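Local coordinates for protein chorismatase (Streptomyces hygroscopicus, PDB 4BPS) that hydrolyses chorismate to (3R,4R)-3,4-dihydroxy-3,4-dihydrobenzoate and pyruvate in the biosynthesis of the immunosuppressive polyketides FK506 and FK520, at residues Ala244-Leu249 and Leu336-Gly341; Thr211-Pro216 and Pro223-Arg228; His251-His256 and Arg332-Val337. All coordinates share one frame; numbering follows the deposited sequence.

Contact 1. Residues Ala244-Leu249 and Leu336-Gly341; sequences ATAGIL and LVEIEG. With 3EB (3-(2-carboxyethyl)benzoic acid), chain B.
Thr-245 and Ile-339 form an antiparallel hydrogen-bonded pair, Thr-245 N donating to Ile-339 O at 2.8 Å and Ile-339 N to Thr-245 O at 3.0 Å, between strand segments whose directions differ by 145°. Farther along, water 1 bridges the backbones, accepting from Gly-247 N and donating to Val-337 O. One face of the sheet carries Glu-338. Its CG stands anti to the carbonyl carbon (chi1 -74°) and the chain then runs out extended, so the carboxylate lies across two alanine methyls: OE1 is 3.5 Å from Ala-244 CB, and OE2 is equally far from Ala-246 CB. The same OE2 approaches the bound 3-(2-carboxyethyl)benzoic acid, 3.2 Å from its CA, and thus faces the propionate arm. On the other face, the side chains of Thr-245 and Ile-339 turn to helix 259-274, packing on Asn-269 and Ala-266, while Thr-245 OG1 bonds to Ser-243 O. Glu-340 CB sits 3.7 Å from Ala-244 N; its buried carboxylate is satisfied farther out by Lys-297, Thr-180, Tyr-299 and Trp-138. Paired central strands with a helix behind and a ligand in front match the YjgF fold, and Glu-338 is the proton acceptor of its active site.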
loop_
_atom_site.group_PDB
_atom_site.type_symbol
_atom_site.label_atom_id
_atom_site.label_comp_id
_atom_site.label_asym_id
_atom_site.label_seq_id
_atom_site.Cartn_x
_atom_site.Cartn_y
_atom_site.Cartn_z
ATOM N N ALA A 244 -2.640 4.574 -1.957
ATOM C CA ALA A 244 -2.938 4.653 -3.383
ATOM C C ALA A 244 -4.146 5.573 -3.537
ATOM O O ALA A 244 -5.163 5.394 -2.852
ATOM C CB ALA A 244 -3.233 3.282 -3.927
ATOM N N THR A 245 -4.010 6.561 -4.419
ATOM C CA THR A 245 -4.966 7.658 -4.553
ATOM C C THR A 245 -5.467 7.726 -5.997
ATOM O O THR A 245 -4.650 7.737 -6.924
ATOM C CB THR A 245 -4.273 8.969 -4.148
ATOM O OG1 THR A 245 -3.773 8.863 -2.804
ATOM C CG2 THR A 245 -5.268 10.142 -4.201
ATOM N N ALA A 246 -6.785 7.754 -6.145
ATOM C CA ALA A 246 -7.446 7.682 -7.439
ATOM C C ALA A 246 -8.153 8.984 -7.792
ATOM O O ALA A 246 -8.299 9.897 -6.957
ATOM C CB ALA A 246 -8.479 6.557 -7.421
ATOM N N GLY A 247 -8.626 9.041 -9.039
ATOM C CA GLY A 247 -9.454 10.143 -9.525
ATOM C C GLY A 247 -10.913 9.966 -9.120
ATOM O O GLY A 247 -11.770 9.587 -9.948
ATOM N N ILE A 248 -11.162 10.228 -7.840
ATOM C CA ILE A 248 -12.469 10.115 -7.225
ATOM C C ILE A 248 -12.791 11.441 -6.515
ATOM O O ILE A 248 -11.889 12.108 -5.979
ATOM C CB ILE A 248 -12.460 8.929 -6.195
ATOM C CG1 ILE A 248 -12.625 7.575 -6.902
ATOM C CG2 ILE A 248 -13.541 9.056 -5.141
ATOM C CD1 ILE A 248 -12.271 6.359 -6.037
ATOM N N LEU A 249 -14.069 11.803 -6.514
ATOM C CA LEU A 249 -14.562 12.924 -5.706
ATOM C C LEU A 249 -15.808 12.391 -4.982
ATOM O O LEU A 249 -16.698 11.783 -5.595
ATOM C CB LEU A 249 -14.731 14.208 -6.530
ATOM C CG LEU A 249 -13.390 14.808 -7.050
ATOM C CD1 LEU A 249 -13.667 15.981 -7.976
ATOM C CD2 LEU A 249 -12.285 15.207 -5.986
ATOM N N LEU A 336 -8.439 4.375 -13.985
ATOM C CA LEU A 336 -7.433 4.199 -15.018
ATOM C C LEU A 336 -6.006 4.400 -14.529
ATOM O O LEU A 336 -5.044 4.072 -15.240
ATOM C CB LEU A 336 -7.706 5.201 -16.145
ATOM C CG LEU A 336 -9.123 5.135 -16.730
ATOM C CD1 LEU A 336 -9.352 6.270 -17.713
ATOM C CD2 LEU A 336 -9.371 3.790 -17.379
ATOM N N VAL A 337 -5.864 4.992 -13.335
ATOM C CA VAL A 337 -4.561 5.374 -12.805
ATOM C C VAL A 337 -4.692 5.590 -11.308
ATOM O O VAL A 337 -5.748 6.043 -10.831
ATOM C CB VAL A 337 -4.051 6.665 -13.499
ATOM C CG1 VAL A 337 -5.060 7.846 -13.389
ATOM C CG2 VAL A 337 -2.658 7.071 -12.960
ATOM N N GLU A 338 -3.645 5.259 -10.550
ATOM C CA GLU A 338 -3.579 5.638 -9.146
ATOM C C GLU A 338 -2.125 5.915 -8.780
ATOM O O GLU A 338 -1.209 5.403 -9.433
ATOM C CB GLU A 338 -4.052 4.530 -8.224
ATOM C CG GLU A 338 -5.519 4.340 -8.211
ATOM C CD GLU A 338 -5.919 3.353 -7.139
ATOM O OE1 GLU A 338 -5.079 2.463 -6.799
ATOM O OE2 GLU A 338 -7.041 3.432 -6.628
ATOM N N ILE A 339 -1.926 6.702 -7.729
ATOM C CA ILE A 339 -0.603 7.069 -7.277
ATOM C C ILE A 339 -0.521 6.913 -5.761
ATOM O O ILE A 339 -1.416 7.372 -5.047
ATOM C CB ILE A 339 -0.273 8.526 -7.651
ATOM C CG1 ILE A 339 -0.517 8.785 -9.139
ATOM C CG2 ILE A 339 1.171 8.864 -7.283
ATOM C CD1 ILE A 339 -1.712 9.612 -9.430
ATOM N N GLU A 340 0.552 6.273 -5.277
ATOM C CA GLU A 340 0.867 6.243 -3.860
ATOM C C GLU A 340 2.258 6.853 -3.664
ATOM O O GLU A 340 3.039 6.988 -4.606
ATOM C CB GLU A 340 0.846 4.802 -3.311
ATOM C CG GLU A 340 1.910 3.906 -3.901
ATOM C CD GLU A 340 1.891 2.508 -3.307
ATOM O OE1 GLU A 340 0.887 1.790 -3.490
ATOM O OE2 GLU A 340 2.897 2.111 -2.641
ATOM N N GLY A 341 2.614 7.143 -2.416
ATOM C CA GLY A 341 3.941 7.618 -2.117
ATOM C C GLY A 341 4.041 7.964 -0.635
ATOM O O GLY A 341 3.138 7.675 0.146
HETATM C C 3EB B . -10.573 4.256 -3.758
HETATM O O 3EB B . -11.514 3.600 -3.300
HETATM C CA 3EB B . -9.694 3.730 -4.858
HETATM O OAB 3EB B . -9.106 -1.581 -1.152
HETATM O OAD 3EB B . -7.188 -1.282 -0.078
HETATM C CAE 3EB B . -7.487 2.824 -2.963
HETATM C CAF 3EB B . -6.688 2.485 -1.878
HETATM C CAG 3EB B . -8.465 1.943 -3.426
HETATM C CAH 3EB B . -6.843 1.262 -1.248
HETATM C CAL 3EB B . -8.065 -0.923 -0.951
HETATM C CAM 3EB B . -8.620 0.723 -2.766
HETATM C CAN 3EB B . -7.832 0.379 -1.668
HETATM O OXT 3EB B . -10.315 5.458 -3.366
HETATM C C2 3EB B . -9.320 2.248 -4.645
HETATM O O HOH W 1 -8.204 7.126 -11.017
#

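Contact 2. Residues Thr211-Pro216 and Pro223-Arg228; sequences TAHHYP and PPVFAR. With 3EB (3-(2-carboxyethyl)benzoic acid), chain B.
Tyr-215 reaches across segment 223-228 and can be followed outward from its CB, which lies 4.4 Å from Pro-223 CB. With CG anti to the carbonyl carbon (chi1 -78°), the ring passes Pro-224 at about a right angle, CD2 coming 3.7 Å from Pro-224 CG, while Ala-212 CA lies over one ring face toward the rim. Farther out the two ring edges meet different partners: CE1 nears Arg-228 NH2, and CE2 nears the ligand oxygen O. At the tip, Tyr-215 OH accepts an almost straight bond from Arg-228 NH2 (2.9 Å, 177° at the hydrogen). Tyr-215 OH in turn donates to 3EB O at 2.7 Å. The phenol and guanidinium planes stand 41° apart, yet OH lies in the guanidinium plane. Arg-228 NH1 completes the grip with a 2.8 Å bond to ligand OXT, so one carboxylate is held by both residues. A phenylalanine in place of Tyr-215 would probably leave ligand O without this donor and Arg-228 NH2 without its straight acceptor. Beside them Phe-226 is sandwiched: Ala-212 CB makes a CH-pi contact over one face, 3.8 Å from the ring centroid, and the ligand ring lies over the opposite face. Two waters bridge the segments, water 2 joining Ala-212 N, Phe-226 O and Arg-228 NE, and water 3 joining His-213 N to Phe-226 N. Tyr-155 and Arg-162 also hydrogen-bond the ligand, and Pro-224 packs on both. Tyr-215 and Arg-228 are established substrate-binding residues, and together with Phe-226 they form one wall of the chorismatase active-site pocket.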
loop_
_atom_site.group_PDB
_atom_site.type_symbol
_atom_site.label_atom_id
_atom_site.label_comp_id
_atom_site.label_asym_id
_atom_site.label_seq_id
_atom_site.Cartn_x
_atom_site.Cartn_y
_atom_site.Cartn_z
ATOM N N THR A 211 -15.034 8.556 3.322
ATOM C CA THR A 211 -14.329 7.491 4.040
ATOM C C THR A 211 -14.687 6.137 3.447
ATOM O O THR A 211 -15.873 5.837 3.238
ATOM C CB THR A 211 -14.696 7.585 5.515
ATOM O OG1 THR A 211 -14.148 8.809 6.023
ATOM C CG2 THR A 211 -14.154 6.437 6.336
ATOM N N ALA A 212 -13.664 5.332 3.160
ATOM C CA ALA A 212 -13.840 4.096 2.387
ATOM C C ALA A 212 -14.916 3.196 2.993
ATOM O O ALA A 212 -15.779 2.686 2.263
ATOM C CB ALA A 212 -12.500 3.373 2.246
ATOM N N HIS A 213 -14.866 2.981 4.316
ATOM C CA HIS A 213 -15.831 2.037 4.882
ATOM C C HIS A 213 -17.236 2.610 5.001
ATOM O O HIS A 213 -18.155 1.908 5.415
ATOM C CB HIS A 213 -15.334 1.399 6.188
ATOM C CG HIS A 213 -15.235 2.306 7.362
ATOM N ND1 HIS A 213 -14.100 3.041 7.650
ATOM C CD2 HIS A 213 -16.104 2.512 8.380
ATOM C CE1 HIS A 213 -14.305 3.703 8.779
ATOM N NE2 HIS A 213 -15.505 3.397 9.246
ATOM N N HIS A 214 -17.401 3.870 4.578
ATOM C CA HIS A 214 -18.727 4.489 4.427
ATOM C C HIS A 214 -19.227 4.464 2.985
ATOM O O HIS A 214 -20.290 5.019 2.706
ATOM C CB HIS A 214 -18.702 5.945 4.917
ATOM C CG HIS A 214 -18.438 6.079 6.377
ATOM N ND1 HIS A 214 -18.201 7.300 6.972
ATOM C CD2 HIS A 214 -18.380 5.158 7.362
ATOM C CE1 HIS A 214 -17.993 7.122 8.265
ATOM N NE2 HIS A 214 -18.103 5.831 8.530
ATOM N N TYR A 215 -18.495 3.852 2.066
ATOM C CA TYR A 215 -18.975 3.762 0.702
ATOM C C TYR A 215 -20.362 3.106 0.652
ATOM O O TYR A 215 -20.651 2.174 1.398
ATOM C CB TYR A 215 -18.041 2.944 -0.177
ATOM C CG TYR A 215 -16.765 3.609 -0.693
ATOM C CD1 TYR A 215 -16.387 4.907 -0.329
ATOM C CD2 TYR A 215 -15.938 2.920 -1.558
ATOM C CE1 TYR A 215 -15.228 5.455 -0.826
ATOM C CE2 TYR A 215 -14.762 3.447 -2.048
ATOM C CZ TYR A 215 -14.398 4.716 -1.677
ATOM O OH TYR A 215 -13.210 5.298 -2.120
ATOM N N PRO A 216 -21.188 3.534 -0.308
ATOM C CA PRO A 216 -22.528 2.956 -0.436
ATOM C C PRO A 216 -22.457 1.540 -1.011
ATOM O O PRO A 216 -21.421 1.077 -1.510
ATOM C CB PRO A 216 -23.215 3.922 -1.405
ATOM C CG PRO A 216 -22.100 4.461 -2.250
ATOM C CD PRO A 216 -20.948 4.603 -1.298
ATOM N N PRO A 223 -17.965 -2.876 2.091
ATOM C CA PRO A 223 -17.136 -1.760 1.613
ATOM C C PRO A 223 -15.663 -2.008 1.853
ATOM O O PRO A 223 -15.262 -2.805 2.723
ATOM C CB PRO A 223 -17.616 -0.574 2.462
ATOM C CG PRO A 223 -18.118 -1.196 3.690
ATOM C CD PRO A 223 -18.743 -2.508 3.279
ATOM N N PRO A 224 -14.828 -1.307 1.086
ATOM C CA PRO A 224 -13.407 -1.247 1.438
ATOM C C PRO A 224 -13.218 -0.570 2.779
ATOM O O PRO A 224 -14.145 0.070 3.294
ATOM C CB PRO A 224 -12.775 -0.422 0.304
ATOM C CG PRO A 224 -13.881 0.058 -0.537
ATOM C CD PRO A 224 -15.190 -0.366 0.020
ATOM N N VAL A 225 -12.032 -0.728 3.365
ATOM C CA VAL A 225 -11.701 -0.039 4.608
ATOM C C VAL A 225 -10.236 0.316 4.569
ATOM O O VAL A 225 -9.403 -0.541 4.284
ATOM C CB VAL A 225 -12.056 -0.897 5.842
ATOM C CG1 VAL A 225 -11.393 -2.295 5.797
ATOM C CG2 VAL A 225 -11.699 -0.187 7.127
ATOM N N PHE A 226 -9.944 1.592 4.801
ATOM C CA PHE A 226 -8.574 2.127 4.801
ATOM C C PHE A 226 -8.619 3.631 5.027
ATOM O O PHE A 226 -9.598 4.292 4.651
ATOM C CB PHE A 226 -7.780 1.817 3.502
ATOM C CG PHE A 226 -8.416 2.327 2.233
ATOM C CD1 PHE A 226 -9.319 1.550 1.510
ATOM C CD2 PHE A 226 -8.093 3.579 1.741
ATOM C CE1 PHE A 226 -9.884 2.013 0.349
ATOM C CE2 PHE A 226 -8.661 4.053 0.576
ATOM C CZ PHE A 226 -9.570 3.280 -0.112
ATOM N N ALA A 227 -7.527 4.166 5.564
ATOM C CA ALA A 227 -7.356 5.608 5.704
ATOM C C ALA A 227 -6.759 6.179 4.427
ATOM O O ALA A 227 -6.161 5.446 3.643
ATOM C CB ALA A 227 -6.435 5.909 6.868
ATOM N N ARG A 228 -6.859 7.495 4.230
ATOM C CA ARG A 228 -6.313 8.118 3.012
ATOM C C ARG A 228 -4.802 8.430 3.145
ATOM O O ARG A 228 -4.090 8.551 2.131
ATOM C CB ARG A 228 -7.132 9.362 2.624
ATOM C CG ARG A 228 -8.600 9.033 2.412
ATOM C CD ARG A 228 -8.808 8.116 1.225
ATOM N NE ARG A 228 -10.180 7.618 1.188
ATOM C CZ ARG A 228 -10.704 7.010 0.127
ATOM N NH1 ARG A 228 -9.987 6.835 -0.974
ATOM N NH2 ARG A 228 -11.962 6.586 0.177
HETATM C C 3EB B . -10.573 4.256 -3.758
HETATM O O 3EB B . -11.514 3.600 -3.300
HETATM C CA 3EB B . -9.694 3.730 -4.858
HETATM O OAB 3EB B . -9.106 -1.581 -1.152
HETATM O OAD 3EB B . -7.188 -1.282 -0.078
HETATM C CAE 3EB B . -7.487 2.824 -2.963
HETATM C CAF 3EB B . -6.688 2.485 -1.878
HETATM C CAG 3EB B . -8.465 1.943 -3.426
HETATM C CAH 3EB B . -6.843 1.262 -1.248
HETATM C CAL 3EB B . -8.065 -0.923 -0.951
HETATM C CAM 3EB B . -8.620 0.723 -2.766
HETATM C CAN 3EB B . -7.832 0.379 -1.668
HETATM O OXT 3EB B . -10.315 5.458 -3.366
HETATM C C2 3EB B . -9.320 2.248 -4.645
HETATM O O HOH W 2 -11.005 6.519 3.744
HETATM O O HOH W 3 -12.197 3.318 5.662
#

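Contact 3. Residues His251-His256 and Arg332-Val337; sequences HRTVHH and REDLLV
The guanidinium of Arg-332 meets segment 251-256 with its edge, His-251 O and Thr-253 OG1 both lying near its plane, whereas the His-256 ring receives water 4 in plane at its edge and has Asp-334 CB beside it. The ring and the Asp-334 carboxylate are turned 89° apart. The contact joins a type I beta turn, Arg-332 to Leu-335, to the short strand 252-253, which pairs with strand 239-249 in the mixed sheet. Arg-332 is extended from CG to NE and grips one carbonyl end-on: NH1 is 2.8 Å and NH2 2.9 Å from His-251 O, both donors in the carbonyl plane. NH1 also donates to Thr-253 OG1 at 3.0 Å, again within the guanidinium plane. The threonine hydroxyl passes the chain of bonds on, donating to Asp-334 OD1 at 2.8 Å on the syn side, 35° out of the carboxylate plane. Asp-334 has its CG between the backbone N and the carbonyl carbon (chi1 66°), which directs the carboxylate out from the turn toward Thr-253. OG1 therefore both accepts and donates, and the hydroxyl is probably polarised by the arginine on one side and the carboxylate on the other. Leu-335 CD2 closes in from the buried side, 3.5 Å from Thr-253 OG1, and its side chain packs on Ala-246 and Ile-248. Outside the segments, His-251 ND1 bonds to Tyr-219 OH, and Gln-262 ties Asp-334 O to His-255 O. Arg-332 also packs against the substrate-binding Tyr-215, placing this surface contact at the pocket's margin. At its outer end, water 4 lies 2.7 Å from His-256 NE2 and donates to Asp-334 OD2 at 3.2 Å.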
loop_
_atom_site.group_PDB
_atom_site.type_symbol
_atom_site.label_atom_id
_atom_site.label_comp_id
_atom_site.label_asym_id
_atom_site.label_seq_id
_atom_site.Cartn_x
_atom_site.Cartn_y
_atom_site.Cartn_z
ATOM N N HIS A 251 -17.406 9.525 -3.340
ATOM C CA HIS A 251 -17.046 8.138 -3.626
ATOM C C HIS A 251 -16.936 7.885 -5.125
ATOM O O HIS A 251 -16.603 6.773 -5.528
ATOM C CB HIS A 251 -18.040 7.137 -3.022
ATOM C CG HIS A 251 -19.436 7.313 -3.527
ATOM N ND1 HIS A 251 -19.815 7.007 -4.821
ATOM C CD2 HIS A 251 -20.524 7.828 -2.911
ATOM C CE1 HIS A 251 -21.085 7.329 -4.971
ATOM N NE2 HIS A 251 -21.536 7.831 -3.833
ATOM N N ARG A 252 -17.265 8.874 -5.938
ATOM C CA ARG A 252 -17.482 8.651 -7.356
ATOM C C ARG A 252 -16.222 8.729 -8.196
ATOM O O ARG A 252 -15.445 9.677 -8.081
ATOM C CB ARG A 252 -18.408 9.771 -7.860
ATOM C CG ARG A 252 -19.894 9.558 -7.974
ATOM C CD ARG A 252 -20.445 10.572 -9.058
ATOM N NE ARG A 252 -19.533 10.655 -10.225
ATOM C CZ ARG A 252 -19.726 11.333 -11.344
ATOM N NH1 ARG A 252 -20.833 12.035 -11.537
ATOM N NH2 ARG A 252 -18.779 11.282 -12.294
ATOM N N THR A 253 -16.078 7.784 -9.122
ATOM C CA THR A 253 -15.100 7.921 -10.181
ATOM C C THR A 253 -15.441 9.173 -10.978
ATOM O O THR A 253 -16.601 9.365 -11.385
ATOM C CB THR A 253 -15.147 6.701 -11.107
ATOM O OG1 THR A 253 -14.781 5.558 -10.340
ATOM C CG2 THR A 253 -14.206 6.876 -12.301
ATOM N N VAL A 254 -14.443 10.012 -11.243
ATOM C CA VAL A 254 -14.614 11.171 -12.117
ATOM C C VAL A 254 -13.735 11.013 -13.364
ATOM O O VAL A 254 -12.928 10.088 -13.457
ATOM C CB VAL A 254 -14.394 12.500 -11.376
ATOM C CG1 VAL A 254 -15.464 12.684 -10.301
ATOM C CG2 VAL A 254 -12.997 12.600 -10.838
ATOM N N HIS A 255 -13.969 11.869 -14.357
ATOM C CA HIS A 255 -13.168 11.833 -15.591
ATOM C C HIS A 255 -13.181 10.440 -16.230
ATOM O O HIS A 255 -12.145 9.876 -16.596
ATOM C CB HIS A 255 -11.752 12.353 -15.373
ATOM C CG HIS A 255 -11.706 13.789 -14.964
ATOM N ND1 HIS A 255 -12.194 14.807 -15.756
ATOM C CD2 HIS A 255 -11.221 14.380 -13.847
ATOM C CE1 HIS A 255 -12.004 15.961 -15.141
ATOM N NE2 HIS A 255 -11.409 15.731 -13.985
ATOM N N HIS A 256 -14.384 9.906 -16.444
ATOM C CA HIS A 256 -14.535 8.615 -17.090
ATOM C C HIS A 256 -13.789 8.591 -18.418
ATOM O O HIS A 256 -13.941 9.492 -19.246
ATOM C CB HIS A 256 -16.034 8.327 -17.319
ATOM C CG HIS A 256 -16.321 6.901 -17.633
ATOM N ND1 HIS A 256 -16.242 6.382 -18.911
ATOM C CD2 HIS A 256 -16.729 5.887 -16.835
ATOM C CE1 HIS A 256 -16.568 5.099 -18.876
ATOM N NE2 HIS A 256 -16.872 4.777 -17.630
ATOM N N ARG A 332 -11.425 -0.495 -9.320
ATOM C CA ARG A 332 -12.632 -0.392 -10.157
ATOM C C ARG A 332 -12.211 -0.398 -11.608
ATOM O O ARG A 332 -11.229 0.261 -11.969
ATOM C CB ARG A 332 -13.386 0.922 -9.942
ATOM C CG ARG A 332 -13.795 1.185 -8.530
ATOM C CD ARG A 332 -14.443 2.534 -8.412
ATOM N NE ARG A 332 -14.770 2.807 -7.024
ATOM C CZ ARG A 332 -15.232 3.968 -6.587
ATOM N NH1 ARG A 332 -15.382 5.028 -7.408
ATOM N NH2 ARG A 332 -15.525 4.089 -5.303
ATOM N N GLU A 333 -12.975 -1.087 -12.457
ATOM C CA GLU A 333 -12.703 -1.121 -13.888
ATOM C C GLU A 333 -12.587 0.295 -14.473
ATOM O O GLU A 333 -11.724 0.518 -15.327
ATOM C CB GLU A 333 -13.779 -1.915 -14.653
ATOM C CG GLU A 333 -13.561 -1.993 -16.184
ATOM C CD GLU A 333 -12.430 -2.938 -16.595
ATOM O OE1 GLU A 333 -12.077 -3.881 -15.836
ATOM O OE2 GLU A 333 -11.885 -2.740 -17.704
ATOM N N ASP A 334 -13.424 1.235 -14.004
ATOM C CA ASP A 334 -13.389 2.581 -14.581
ATOM C C ASP A 334 -12.321 3.519 -14.020
ATOM O O ASP A 334 -12.214 4.657 -14.486
ATOM C CB ASP A 334 -14.775 3.249 -14.555
ATOM C CG ASP A 334 -15.301 3.544 -13.161
ATOM O OD1 ASP A 334 -14.540 3.503 -12.168
ATOM O OD2 ASP A 334 -16.505 3.903 -13.086
ATOM N N LEU A 335 -11.521 3.039 -13.076
ATOM C CA LEU A 335 -10.343 3.778 -12.643
ATOM C C LEU A 335 -9.174 3.370 -13.520
ATOM O O LEU A 335 -8.936 2.177 -13.752
ATOM C CB LEU A 335 -10.054 3.543 -11.158
ATOM C CG LEU A 335 -11.138 4.089 -10.214
ATOM C CD1 LEU A 335 -10.862 3.633 -8.785
ATOM C CD2 LEU A 335 -11.255 5.623 -10.294
ATOM N N LEU A 336 -8.439 4.375 -13.985
ATOM C CA LEU A 336 -7.433 4.199 -15.018
ATOM C C LEU A 336 -6.006 4.400 -14.529
ATOM O O LEU A 336 -5.044 4.072 -15.240
ATOM C CB LEU A 336 -7.706 5.201 -16.145
ATOM C CG LEU A 336 -9.123 5.135 -16.730
ATOM C CD1 LEU A 336 -9.352 6.270 -17.713
ATOM C CD2 LEU A 336 -9.371 3.790 -17.379
ATOM N N VAL A 337 -5.864 4.992 -13.335
ATOM C CA VAL A 337 -4.561 5.374 -12.805
ATOM C C VAL A 337 -4.692 5.590 -11.308
ATOM O O VAL A 337 -5.748 6.043 -10.831
ATOM C CB VAL A 337 -4.051 6.665 -13.499
ATOM C CG1 VAL A 337 -5.060 7.846 -13.389
ATOM C CG2 VAL A 337 -2.658 7.071 -12.960
HETATM O O HOH W 4 -17.996 3.068 -15.822
#

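From the N terminus, contact 2 comes first: it closes a short loop of six residues, 217-222, between strands 201-204 and 229-232, and is complete before the others open. Contacts 1 and 3 then bracket the long excursion through helix 259-274 and strand 296-300. Contact 3 opens after contact 1, and both end on the same stretch, 332-337 overlapping 336-341 at Leu-336 and Val-337. Strands 239-249 and 252-253 are neighbours in one sheet, with Gly-247 O probably bonded to Val-254 N. Contacts 1 and 2 meet on the ligand; Tyr-215 CE2 packs 3.4 Å from Arg-332 NH2, where contacts 2 and 3 touch.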